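Local coordinates for CLIP-associating protein (Drosophila melanogaster, PDB 4G3A) that tracks microtubule plus ends and stabilises dynamic microtubules for mitotic spindle formation and kinetochore attachment, this chain being its N-terminal TOG-like domain, at residues Pro56-Ser61 with Gln67-Ala72. Sequence-based numbering, arbitrary orientation.
Sequences PWLTGS and QKSLEA
Ser69, on helix 63-80, sets its small side chain against the backbone of Leu58 and the CB of Trp57 at the end of helix 47-58, where the two helices of the first HEAT repeat lie close. The CA atoms of Leu58 and Ser69 are 5.6 Å apart, an approach that suits a residue as short as serine.

The polar part of the contact makes no hydrogen bond across it. Ser69 OG lies 3.2 Å from Leu58 CA and also touches Leu58 CB, while its hydrogen bond goes to the carbonyl oxygen of Ala66, one turn back in its own helix. With chi1 at 73°, OG stands between the backbone N and the carbonyl carbon of Ser69; the buried hydroxyl thus has a partner within helix 63-80 and can still pack against carbon.

The remaining contacts are apolar. On one flank, Ser69 CB meets Trp57 CB at 3.8 Å and sits near the plane of the indole, at its edge. The Trp57 side chain also packs on Ala28 and Leu31 of helix 21-36, a broad apolar surface suited to joining the repeat to the preceding helix. On the other flank, Leu58 and Leu70 cross at about a right angle, and their methyls Leu58 CD1 and Leu70 CD2 press together at a tight 3.4 Å. A chi1 of 176° sends Leu58 CG away from its own backbone N, and chi2 near 64° then turns CD1 toward Leu70. Leu70 also packs on Val95 and Leu113, so branched aliphatic chains continue the core into the second HEAT repeat.

With no hydrogen bond or salt bridge between the segments, this helical hairpin is held here by shape and the burial of carbon, and its one central hydroxyl is satisfied locally.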
ATOM      1  N   PRO A  56       0.614   6.396 -17.568  1.00 50.38           N
ATOM      2  CA  PRO A  56       0.449   5.289 -18.521  1.00 52.02           C
ATOM      3  C   PRO A  56       1.328   4.078 -18.193  1.00 52.02           C
ATOM      4  O   PRO A  56       0.958   2.950 -18.513  1.00 54.89           O
ATOM      5  CB  PRO A  56       0.871   5.912 -19.857  1.00 55.28           C
ATOM      6  CG  PRO A  56       0.586   7.360 -19.691  1.00 54.33           C
ATOM      7  CD  PRO A  56       0.896   7.672 -18.251  1.00 49.47           C
ATOM      8  N   TRP A  57       2.483   4.308 -17.580  1.00 46.90           N
ATOM      9  CA  TRP A  57       3.349   3.213 -17.168  1.00 41.27           C
ATOM     10  C   TRP A  57       2.664   2.450 -16.025  1.00 44.70           C
ATOM     11  O   TRP A  57       2.555   1.221 -16.033  1.00 41.20           O
ATOM     12  CB  TRP A  57       4.689   3.762 -16.673  1.00 44.46           C
ATOM     13  CG  TRP A  57       5.591   4.338 -17.743  1.00 50.02           C
ATOM     14  CD1 TRP A  57       5.273   4.586 -19.048  1.00 54.87           C
ATOM     15  CD2 TRP A  57       6.963   4.729 -17.583  1.00 51.25           C
ATOM     16  NE1 TRP A  57       6.363   5.111 -19.710  1.00 53.00           N
ATOM     17  CE2 TRP A  57       7.412   5.206 -18.834  1.00 49.92           C
ATOM     18  CE3 TRP A  57       7.854   4.721 -16.503  1.00 46.33           C
ATOM     19  CZ2 TRP A  57       8.711   5.668 -19.032  1.00 48.78           C
ATOM     20  CZ3 TRP A  57       9.146   5.181 -16.703  1.00 49.68           C
ATOM     21  CH2 TRP A  57       9.561   5.651 -17.958  1.00 46.93           C
ATOM     22  N   LEU A  58       2.213   3.197 -15.029  1.00 43.54           N
ATOM     23  CA  LEU A  58       1.594   2.595 -13.857  1.00 43.95           C
ATOM     24  C   LEU A  58       0.313   1.858 -14.241  1.00 53.40           C
ATOM     25  O   LEU A  58       0.103   0.718 -13.833  1.00 52.82           O
ATOM     26  CB  LEU A  58       1.284   3.668 -12.822  1.00 40.46           C
ATOM     27  CG  LEU A  58       0.537   3.198 -11.575  1.00 35.43           C
ATOM     28  CD1 LEU A  58       1.399   2.221 -10.812  1.00 33.55           C
ATOM     29  CD2 LEU A  58       0.167   4.389 -10.722  1.00 34.59           C
ATOM     30  N   THR A  59      -0.532   2.510 -15.035  1.00 51.74           N
ATOM     31  CA  THR A  59      -1.807   1.927 -15.450  1.00 57.68           C
ATOM     32  C   THR A  59      -1.656   1.024 -16.676  1.00 61.08           C
ATOM     33  O   THR A  59      -2.647   0.629 -17.287  1.00 58.62           O
ATOM     34  CB  THR A  59      -2.837   3.023 -15.772  1.00 61.21           C
ATOM     35  OG1 THR A  59      -2.470   3.682 -16.992  1.00 55.57           O
ATOM     36  CG2 THR A  59      -2.904   4.041 -14.637  1.00 60.77           C
ATOM     37  N   GLY A  60      -0.415   0.687 -17.018  1.00 63.82           N
ATOM     38  CA  GLY A  60      -0.123  -0.011 -18.258  1.00 67.80           C
ATOM     39  C   GLY A  60      -0.166  -1.526 -18.196  1.00 64.60           C
ATOM     40  O   GLY A  60      -0.425  -2.113 -17.147  1.00 62.92           O
ATOM     41  N   SER A  61       0.094  -2.159 -19.338  1.00 59.00           N
ATOM     42  CA  SER A  61       0.018  -3.609 -19.474  1.00 65.68           C
ATOM     43  C   SER A  61       1.377  -4.288 -19.325  1.00 65.49           C
ATOM     44  O   SER A  61       1.458  -5.506 -19.182  1.00 72.76           O
ATOM     45  CB  SER A  61      -0.607  -3.975 -20.824  1.00 83.39           C
ATOM     46  OG  SER A  61      -0.095  -5.203 -21.320  1.00 90.75           O
ATOM     47  N   GLN A  67       6.034  -1.524 -12.517  1.00 36.48           N
ATOM     48  CA  GLN A  67       6.784  -1.651 -11.279  1.00 46.48           C
ATOM     49  C   GLN A  67       7.768  -0.501 -11.118  1.00 39.37           C
ATOM     50  O   GLN A  67       7.923   0.043 -10.026  1.00 36.32           O
ATOM     51  CB  GLN A  67       7.514  -2.988 -11.230  1.00 51.87           C
ATOM     52  CG  GLN A  67       8.426  -3.143 -10.037  1.00 52.14           C
ATOM     53  CD  GLN A  67       8.923  -4.558  -9.890  1.00 56.79           C
ATOM     54  OE1 GLN A  67       8.235  -5.505 -10.271  1.00 58.13           O
ATOM     55  NE2 GLN A  67      10.122  -4.716  -9.334  1.00 58.21           N
ATOM     56  N   LYS A  68       8.432  -0.134 -12.212  1.00 41.62           N
ATOM     57  CA  LYS A  68       9.408   0.947 -12.177  1.00 34.63           C
ATOM     58  C   LYS A  68       8.737   2.284 -11.908  1.00 35.19           C
ATOM     59  O   LYS A  68       9.288   3.117 -11.197  1.00 40.31           O
ATOM     60  CB  LYS A  68      10.212   0.999 -13.479  1.00 39.94           C
ATOM     61  CG  LYS A  68      11.093  -0.214 -13.721  1.00 51.12           C
ATOM     62  CD  LYS A  68      12.512  -0.002 -13.218  1.00 62.42           C
ATOM     63  CE  LYS A  68      12.791  -0.834 -11.983  1.00 72.42           C
ATOM     64  NZ  LYS A  68      12.233  -2.217 -12.109  1.00 79.86           N
ATOM     65  N   SER A  69       7.548   2.489 -12.472  1.00 36.07           N
ATOM     66  CA  SER A  69       6.781   3.689 -12.164  1.00 36.22           C
ATOM     67  C   SER A  69       6.450   3.780 -10.664  1.00 34.70           C
ATOM     68  O   SER A  69       6.513   4.862 -10.078  1.00 33.80           O
ATOM     69  CB  SER A  69       5.506   3.753 -13.000  1.00 40.41           C
ATOM     70  OG  SER A  69       4.550   2.819 -12.541  1.00 43.37           O
ATOM     71  N   LEU A  70       6.108   2.649 -10.050  1.00 35.92           N
ATOM     72  CA  LEU A  70       5.877   2.596  -8.597  1.00 33.91           C
ATOM     73  C   LEU A  70       7.151   2.979  -7.839  1.00 32.19           C
ATOM     74  O   LEU A  70       7.131   3.804  -6.932  1.00 32.26           O
ATOM     75  CB  LEU A  70       5.432   1.197  -8.168  1.00 30.87           C
ATOM     76  CG  LEU A  70       4.044   0.730  -8.611  1.00 29.65           C
ATOM     77  CD1 LEU A  70       3.896  -0.765  -8.409  1.00 35.45           C
ATOM     78  CD2 LEU A  70       2.957   1.487  -7.856  1.00 29.47           C
ATOM     79  N   GLU A  71       8.264   2.376  -8.233  1.00 32.89           N
ATOM     80  CA  GLU A  71       9.563   2.744  -7.688  1.00 36.93           C
ATOM     81  C   GLU A  71       9.876   4.220  -7.938  1.00 36.25           C
ATOM     82  O   GLU A  71      10.449   4.895  -7.080  1.00 32.18           O
ATOM     83  CB  GLU A  71      10.650   1.850  -8.289  1.00 38.68           C
ATOM     84  CG  GLU A  71      10.534   0.386  -7.856  1.00 39.43           C
ATOM     85  CD  GLU A  71      11.563  -0.522  -8.521  1.00 49.56           C
ATOM     86  OE1 GLU A  71      11.160  -1.568  -9.064  1.00 54.98           O
ATOM     87  OE2 GLU A  71      12.767  -0.193  -8.505  1.00 52.67           O
ATOM     88  N   ALA A  72       9.483   4.725  -9.104  1.00 32.34           N
ATOM     89  CA  ALA A  72       9.726   6.125  -9.429  1.00 35.97           C
ATOM     90  C   ALA A  72       8.906   6.999  -8.502  1.00 39.06           C
ATOM     91  O   ALA A  72       9.399   8.006  -7.991  1.00 35.24           O
ATOM     92  CB  ALA A  72       9.381   6.417 -10.880  1.00 36.69           C
TER